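Local structure of FAD synthase (Thermoplasma volcanium GSS1, 3GLV) at residues Ile19-Leu22 with Lys23-Lys27; Tyr93-Lys96 with Phe97-Ala100; Ser55-Ala58 with Leu59-Leu63. The protein probably transfers the AMP portion of ATP to flavin mononucleotide, making the coenzyme FAD and releasing diphosphate in a reaction that uses a divalent metal cation. All blocks are in the same frame, centred on the assembly; numbering follows the deposited sequence.

Contact 1 (Ile19-Leu22 with Lys23-Lys27)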
loop_
_atom_site.group_PDB
_atom_site.type_symbol
_atom_site.label_atom_id
_atom_site.label_comp_id
_atom_site.label_asym_id
_atom_site.label_seq_id
_atom_site.Cartn_x
_atom_site.Cartn_y
_atom_site.Cartn_z
ATOM N N ILE A 19 3.847 -4.554 -5.780
ATOM C CA ILE A 19 4.633 -4.783 -4.585
ATOM C C ILE A 19 5.913 -5.552 -4.933
ATOM O O ILE A 19 7.001 -5.226 -4.418
ATOM C CB ILE A 19 3.853 -5.581 -3.533
ATOM C CG1 ILE A 19 2.607 -4.803 -3.052
ATOM C CG2 ILE A 19 4.770 -5.930 -2.324
ATOM C CD1 ILE A 19 2.934 -3.306 -2.632
ATOM N N HIS A 20 5.817 -6.587 -5.776
ATOM C CA HIS A 20 7.050 -7.360 -6.102
ATOM C C HIS A 20 8.034 -6.421 -6.852
ATOM O O HIS A 20 9.219 -6.418 -6.553
ATOM C CB HIS A 20 6.735 -8.573 -6.918
ATOM C CG HIS A 20 7.924 -9.304 -7.487
ATOM N ND1 HIS A 20 8.627 -10.258 -6.767
ATOM C CD2 HIS A 20 8.418 -9.353 -8.756
ATOM C CE1 HIS A 20 9.562 -10.787 -7.550
ATOM N NE2 HIS A 20 9.452 -10.267 -8.766
ATOM N N TYR A 21 7.564 -5.619 -7.780
ATOM C CA TYR A 21 8.430 -4.705 -8.508
ATOM C C TYR A 21 9.130 -3.728 -7.589
ATOM O O TYR A 21 10.309 -3.616 -7.635
ATOM C CB TYR A 21 7.654 -3.971 -9.605
ATOM C CG TYR A 21 8.386 -2.860 -10.351
ATOM C CD1 TYR A 21 9.507 -3.104 -11.078
ATOM C CD2 TYR A 21 7.905 -1.590 -10.342
ATOM C CE1 TYR A 21 10.121 -2.115 -11.752
ATOM C CE2 TYR A 21 8.512 -0.600 -11.004
ATOM C CZ TYR A 21 9.616 -0.857 -11.706
ATOM O OH TYR A 21 10.192 0.163 -12.355
ATOM N N LEU A 22 8.370 -3.058 -6.743
ATOM C CA LEU A 22 8.905 -2.100 -5.820
ATOM C C LEU A 22 9.843 -2.738 -4.775
ATOM O O LEU A 22 10.924 -2.294 -4.598
ATOM C CB LEU A 22 7.783 -1.309 -5.168
ATOM C CG LEU A 22 6.917 -0.476 -6.102
ATOM C CD1 LEU A 22 5.895 0.364 -5.370
ATOM C CD2 LEU A 22 7.789 0.386 -6.955
ATOM N N LYS A 23 9.416 -3.804 -4.129
ATOM C CA LYS A 23 10.203 -4.473 -3.117
ATOM C C LYS A 23 11.513 -4.983 -3.642
ATOM O O LYS A 23 12.566 -4.850 -2.959
ATOM C CB LYS A 23 9.416 -5.577 -2.446
ATOM C CG LYS A 23 10.158 -6.300 -1.387
ATOM C CD LYS A 23 9.261 -7.342 -0.606
ATOM C CE LYS A 23 8.169 -6.662 0.251
ATOM N NZ LYS A 23 7.578 -7.726 1.112
ATOM N N GLU A 24 11.492 -5.571 -4.839
ATOM C CA GLU A 24 12.737 -6.110 -5.394
ATOM C C GLU A 24 13.632 -4.935 -5.830
ATOM O O GLU A 24 14.825 -5.018 -5.701
ATOM C CB GLU A 24 12.482 -7.065 -6.544
ATOM C CG GLU A 24 11.766 -8.349 -6.147
ATOM C CD GLU A 24 12.505 -9.128 -5.075
ATOM O OE1 GLU A 24 13.579 -9.667 -5.364
ATOM O OE2 GLU A 24 12.008 -9.198 -3.947
ATOM N N SER A 25 13.032 -3.815 -6.284
ATOM C CA SER A 25 13.825 -2.681 -6.658
ATOM C C SER A 25 14.550 -2.158 -5.426
ATOM O O SER A 25 15.719 -1.842 -5.510
ATOM C CB SER A 25 13.006 -1.588 -7.335
ATOM O OG SER A 25 12.404 -2.066 -8.541
ATOM N N LYS A 26 13.847 -2.061 -4.284
ATOM C CA LYS A 26 14.431 -1.526 -3.052
ATOM C C LYS A 26 15.622 -2.369 -2.615
ATOM O O LYS A 26 16.644 -1.852 -2.172
ATOM C CB LYS A 26 13.399 -1.436 -1.960
ATOM C CG LYS A 26 13.932 -0.999 -0.567
ATOM C CD LYS A 26 14.610 0.352 -0.562
ATOM C CE LYS A 26 14.965 0.793 0.869
ATOM N NZ LYS A 26 13.998 1.710 1.448
ATOM N N LYS A 27 15.517 -3.678 -2.816
ATOM C CA LYS A 27 16.575 -4.590 -2.407
ATOM C C LYS A 27 17.896 -4.243 -3.086
ATOM O O LYS A 27 18.946 -4.689 -2.610
ATOM C CB LYS A 27 16.240 -6.043 -2.741
ATOM C CG LYS A 27 15.221 -6.642 -1.814
ATOM C CD LYS A 27 14.931 -8.079 -2.157
ATOM C CE LYS A 27 13.909 -8.631 -1.187
ATOM N NZ LYS A 27 13.315 -9.904 -1.714
#
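His20 and Glu24 meet one turn apart on helix 16-26, the crossover helix of a beta-alpha-beta unit between strands 4-9 and 31-36 in this Rossmann-like nucleotidyltransferase fold. The aliphatic contact is a CH-pi one: Glu24 CG lies over one face of the imidazole, 3.8 Å from the ring centroid and nearer its rim, with His20 CE1 the closest ring atom at 3.6 Å. Because a chi1 of 171° sets His20 CG beside the carbonyl carbon, the ring lies alongside Glu24, and ring and carboxylate planes are only 11° apart. The ring is also held from outside, through NE2 to Ser119 O and against the ring of Tyr121, a residue inferred to bind ATP. Among charged groups, Glu24 OE2 turns its syn lone pair to Lys27 NZ in a 2.7 Å salt bridge, while Lys23 NZ leads off to Glu62 of the second subunit. An alanine in place of Glu24 would probably leave that face of the His20 ring without its CG cover and Lys27 without its carboxylate mate. Backbone bonds continue the helix, Lys23 N to Ile19 O at 2.8 Å and Glu24 N to His20 O at 3.0 Å. Toward the sheet, Leu22 packs on Ala7 and Val34, and Tyr21 OH bonds to Thr8 N and Thr90 O. Tyr21 O accepts Ser25 N at 3.0 Å, a bond bent to 148° at the hydrogen.

Contact 2 (Tyr93-Lys96 with Phe97-Ala100)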
loop_
_atom_site.group_PDB
_atom_site.type_symbol
_atom_site.label_atom_id
_atom_site.label_comp_id
_atom_site.label_asym_id
_atom_site.label_seq_id
_atom_site.Cartn_x
_atom_site.Cartn_y
_atom_site.Cartn_z
ATOM N N TYR A 93 10.255 -7.537 -15.754
ATOM C CA TYR A 93 10.907 -8.710 -16.424
ATOM C C TYR A 93 10.693 -8.794 -17.978
ATOM O O TYR A 93 11.580 -9.244 -18.789
ATOM C CB TYR A 93 10.368 -10.026 -15.795
ATOM C CG TYR A 93 10.941 -11.250 -16.465
ATOM C CD1 TYR A 93 12.289 -11.595 -16.271
ATOM C CD2 TYR A 93 10.174 -12.036 -17.318
ATOM C CE1 TYR A 93 12.863 -12.713 -16.891
ATOM C CE2 TYR A 93 10.737 -13.169 -17.956
ATOM C CZ TYR A 93 12.087 -13.496 -17.738
ATOM O OH TYR A 93 12.676 -14.596 -18.345
ATOM N N ASP A 94 9.482 -8.400 -18.359
ATOM C CA ASP A 94 8.989 -8.458 -19.726
ATOM C C ASP A 94 9.628 -7.379 -20.652
ATOM O O ASP A 94 9.509 -7.471 -21.889
ATOM C CB ASP A 94 7.447 -8.303 -19.675
ATOM C CG ASP A 94 6.982 -7.108 -18.742
ATOM O OD1 ASP A 94 7.363 -7.020 -17.520
ATOM O OD2 ASP A 94 6.211 -6.248 -19.253
ATOM N N GLN A 95 10.350 -6.398 -20.075
ATOM C CA GLN A 95 10.679 -5.166 -20.807
ATOM C C GLN A 95 12.082 -5.098 -21.431
ATOM O O GLN A 95 12.787 -4.116 -21.272
ATOM C CB GLN A 95 10.462 -3.965 -19.902
ATOM C CG GLN A 95 9.078 -3.821 -19.307
ATOM C CD GLN A 95 8.942 -2.447 -18.668
ATOM O OE1 GLN A 95 8.874 -2.302 -17.437
ATOM N NE2 GLN A 95 8.993 -1.413 -19.503
ATOM N N LYS A 96 12.486 -6.117 -22.166
ATOM C CA LYS A 96 13.838 -6.135 -22.749
ATOM C C LYS A 96 13.991 -5.103 -23.861
ATOM O O LYS A 96 15.107 -4.630 -24.132
ATOM C CB LYS A 96 14.176 -7.521 -23.303
ATOM C CG LYS A 96 14.418 -8.561 -22.231
ATOM C CD LYS A 96 13.910 -9.932 -22.649
ATOM C CE LYS A 96 12.416 -10.120 -22.280
ATOM N NZ LYS A 96 12.176 -10.789 -20.915
ATOM N N PHE A 97 12.869 -4.757 -24.490
ATOM C CA PHE A 97 12.894 -3.792 -25.567
ATOM C C PHE A 97 13.128 -2.421 -24.968
ATOM O O PHE A 97 14.033 -1.727 -25.402
ATOM C CB PHE A 97 11.594 -3.824 -26.396
ATOM C CG PHE A 97 11.516 -2.736 -27.434
ATOM C CD1 PHE A 97 12.160 -2.881 -28.660
ATOM C CD2 PHE A 97 10.830 -1.544 -27.167
ATOM C CE1 PHE A 97 12.099 -1.864 -29.626
ATOM C CE2 PHE A 97 10.758 -0.528 -28.129
ATOM C CZ PHE A 97 11.396 -0.683 -29.348
ATOM N N ASP A 98 12.322 -2.039 -23.975
ATOM C CA ASP A 98 12.539 -0.772 -23.300
ATOM C C ASP A 98 13.962 -0.713 -22.702
ATOM O O ASP A 98 14.586 0.340 -22.696
ATOM C CB ASP A 98 11.509 -0.550 -22.193
ATOM C CG ASP A 98 10.115 -0.458 -22.723
ATOM O OD1 ASP A 98 9.958 -0.041 -23.879
ATOM O OD2 ASP A 98 9.166 -0.812 -22.002
ATOM N N GLU A 99 14.468 -1.866 -22.252
ATOM C CA GLU A 99 15.805 -1.940 -21.672
ATOM C C GLU A 99 16.878 -1.533 -22.679
ATOM O O GLU A 99 17.714 -0.690 -22.371
ATOM C CB GLU A 99 16.090 -3.327 -21.075
ATOM C CG GLU A 99 17.544 -3.606 -20.695
ATOM C CD GLU A 99 17.678 -4.961 -20.003
ATOM O OE1 GLU A 99 17.099 -5.955 -20.452
ATOM O OE2 GLU A 99 18.339 -5.045 -18.965
ATOM N N ALA A 100 16.837 -2.141 -23.862
ATOM C CA ALA A 100 17.791 -1.850 -24.926
ATOM C C ALA A 100 17.704 -0.383 -25.363
ATOM O O ALA A 100 18.721 0.279 -25.568
ATOM C CB ALA A 100 17.553 -2.779 -26.115
HETATM O O HOH W 1 10.114 -5.720 -24.167
#
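Gln95 reaches Asp98 across the first turn of helix 96-109, where Gln95 is the N-cap residue and the loop leaving strand 88-91 turns into the helix. The tight part is polar. Gln95 NE2 gives a 2.6 Å hydrogen bond to Asp98 OD2, which receives it on its anti lone pair; the oxygen lies in the amide plane of Gln95, yet amide and carboxylate planes stand 89° apart, so the carboxylate is turned across the end of the amide. Gln95 OE1 is engaged as well, by Gly92 N, and with both ends tied the amide is fixed in its rotation. Behind it, Glu99 N bonds to Gln95 O at 3.0 Å, and the Glu99 side chain extends to a salt bridge with Arg117 on strand 114-117.

The looser side faces solvent. There Phe97 is exposed, and water 1 links Asp94 O to Phe97 N, 2.9 Å from each. Asp94 itself is inferred to bind ATP, although its carboxylate does not meet the helix here. Lys96 instead folds back over the loop, its chain bent at chi2, chi3 and chi4, until NZ donates to Tyr93 O at 2.7 Å.

Contact 3 (Ser55-Ala58 with Leu59-Leu63)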
loop_
_atom_site.group_PDB
_atom_site.type_symbol
_atom_site.label_atom_id
_atom_site.label_comp_id
_atom_site.label_asym_id
_atom_site.label_seq_id
_atom_site.Cartn_x
_atom_site.Cartn_y
_atom_site.Cartn_z
ATOM N N SER A 55 -3.702 11.279 -6.102
ATOM C CA SER A 55 -4.099 10.120 -5.305
ATOM C C SER A 55 -3.132 8.967 -5.511
ATOM O O SER A 55 -2.678 8.357 -4.523
ATOM C CB SER A 55 -5.522 9.689 -5.604
ATOM O OG SER A 55 -6.428 10.697 -5.199
ATOM N N ARG A 56 -2.778 8.689 -6.764
ATOM C CA ARG A 56 -1.924 7.528 -7.006
ATOM C C ARG A 56 -0.562 7.730 -6.339
ATOM O O ARG A 56 0.011 6.788 -5.787
ATOM C CB ARG A 56 -1.764 7.224 -8.500
ATOM C CG ARG A 56 -3.060 6.735 -9.151
ATOM C CD ARG A 56 -2.966 6.348 -10.668
ATOM N NE ARG A 56 -2.946 7.494 -11.570
ATOM C CZ ARG A 56 -1.853 8.047 -12.088
ATOM N NH1 ARG A 56 -0.647 7.540 -11.829
ATOM N NH2 ARG A 56 -1.955 9.095 -12.910
ATOM N N LEU A 57 -0.019 8.943 -6.469
ATOM C CA LEU A 57 1.279 9.293 -5.886
ATOM C C LEU A 57 1.242 9.135 -4.363
ATOM O O LEU A 57 2.131 8.541 -3.796
ATOM C CB LEU A 57 1.680 10.742 -6.251
ATOM C CG LEU A 57 2.903 11.423 -5.528
ATOM C CD1 LEU A 57 4.160 10.734 -5.857
ATOM C CD2 LEU A 57 3.081 12.872 -5.984
ATOM N N ALA A 58 0.226 9.722 -3.720
ATOM C CA ALA A 58 0.053 9.666 -2.252
ATOM C C ALA A 58 -0.036 8.230 -1.730
ATOM O O ALA A 58 0.562 7.890 -0.699
ATOM C CB ALA A 58 -1.178 10.464 -1.833
ATOM N N LEU A 59 -0.779 7.369 -2.429
ATOM C CA LEU A 59 -0.879 5.997 -1.986
ATOM C C LEU A 59 0.460 5.305 -2.096
ATOM O O LEU A 59 0.898 4.684 -1.122
ATOM C CB LEU A 59 -1.952 5.217 -2.751
ATOM C CG LEU A 59 -2.458 3.939 -2.149
ATOM C CD1 LEU A 59 -2.924 4.034 -0.650
ATOM C CD2 LEU A 59 -3.580 3.346 -3.059
ATOM N N ILE A 60 1.133 5.421 -3.236
ATOM C CA ILE A 60 2.489 4.810 -3.398
ATOM C C ILE A 60 3.456 5.229 -2.258
ATOM O O ILE A 60 4.246 4.438 -1.765
ATOM C CB ILE A 60 3.091 5.186 -4.789
ATOM C CG1 ILE A 60 2.693 4.143 -5.823
ATOM C CG2 ILE A 60 4.625 5.287 -4.764
ATOM C CD1 ILE A 60 3.250 2.760 -5.512
ATOM N N SER A 61 3.341 6.478 -1.806
ATOM C CA SER A 61 4.202 7.037 -0.758
ATOM C C SER A 61 3.974 6.351 0.600
ATOM O O SER A 61 4.756 6.552 1.545
ATOM C CB SER A 61 3.890 8.538 -0.568
ATOM O OG SER A 61 4.335 9.178 -1.759
ATOM N N GLU A 62 2.888 5.605 0.728
ATOM C CA GLU A 62 2.553 4.995 2.015
ATOM C C GLU A 62 3.166 3.624 2.164
ATOM O O GLU A 62 2.998 3.003 3.231
ATOM C CB GLU A 62 1.020 4.939 2.207
ATOM C CG GLU A 62 0.370 6.348 2.378
ATOM C CD GLU A 62 0.718 7.021 3.676
ATOM O OE1 GLU A 62 1.027 6.304 4.658
ATOM O OE2 GLU A 62 0.614 8.273 3.739
ATOM N N LEU A 63 3.845 3.128 1.127
ATOM C CA LEU A 63 4.488 1.816 1.198
ATOM C C LEU A 63 5.821 1.802 1.910
ATOM O O LEU A 63 6.701 2.653 1.665
ATOM C CB LEU A 63 4.691 1.226 -0.184
ATOM C CG LEU A 63 3.397 1.049 -0.984
ATOM C CD1 LEU A 63 3.765 0.740 -2.429
ATOM C CD2 LEU A 63 2.517 -0.019 -0.326
HETATM O O HOH W 2 0.184 9.572 1.410
#
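This is a local contact in the C-terminal part of helix 53-60 of the Rossmann-like nucleotidyltransferase fold: Leu57 and Ala58 meet Ser61 and Glu62, which lie in a type I beta turn from Ile60 to Leu63. The helical bonds include Ile60 N to Arg56 O at 3.1 Å, nearly straight at 172°. At the next carbonyl, Leu57 O is gripped twice by the same residue, by Ser61 N and by Ser61 OG, each at 3.1 Å. The hydroxyl folds back to the helix because OG sits beside its own backbone N (chi1 -68°), and it comes from above the carbonyl plane, 38° out of it.

Hydrophobic side chains divide between two surroundings. Leu57 and Ile60 pack against strands 68-71 and 31-36, and Ile60 also rests on Phe11, a residue inferred to bind ATP. Ala58 and Leu59 instead touch Leu16 and Ile19 of the second subunit. Glu62 CG lies 3.4 Å from Ala58 O, and the bend at chi2 beyond it directs the carboxylate, whose OE2 has Lys23 of the second subunit as partner. Water 2 closes the polar side, donating to Ala58 O and to Glu62 OE2 at 2.7 Å each.

How the contacts relate
Contacts 1 and 3 touch within the chain although their centres lie about 15 Å apart: Leu22 CD1 meets Ile60 CD1 at 3.6 Å and Leu63 CD1 at 3.7 Å, joining helix 16-26 to the end region of helix 53-60. Both also touch the second subunit. Contact 2 touches neither: its centre is about 17 Å from that of contact 1, with nearest atoms about 6 Å apart, and about 25 Å from that of contact 3, with nearest atoms about 14 Å apart. All three border the inferred ATP site: contact 2 contains Asp94, while the side chains of His20 and Ile60 come within about 4 Å of those of Tyr121 and Phe11, respectively.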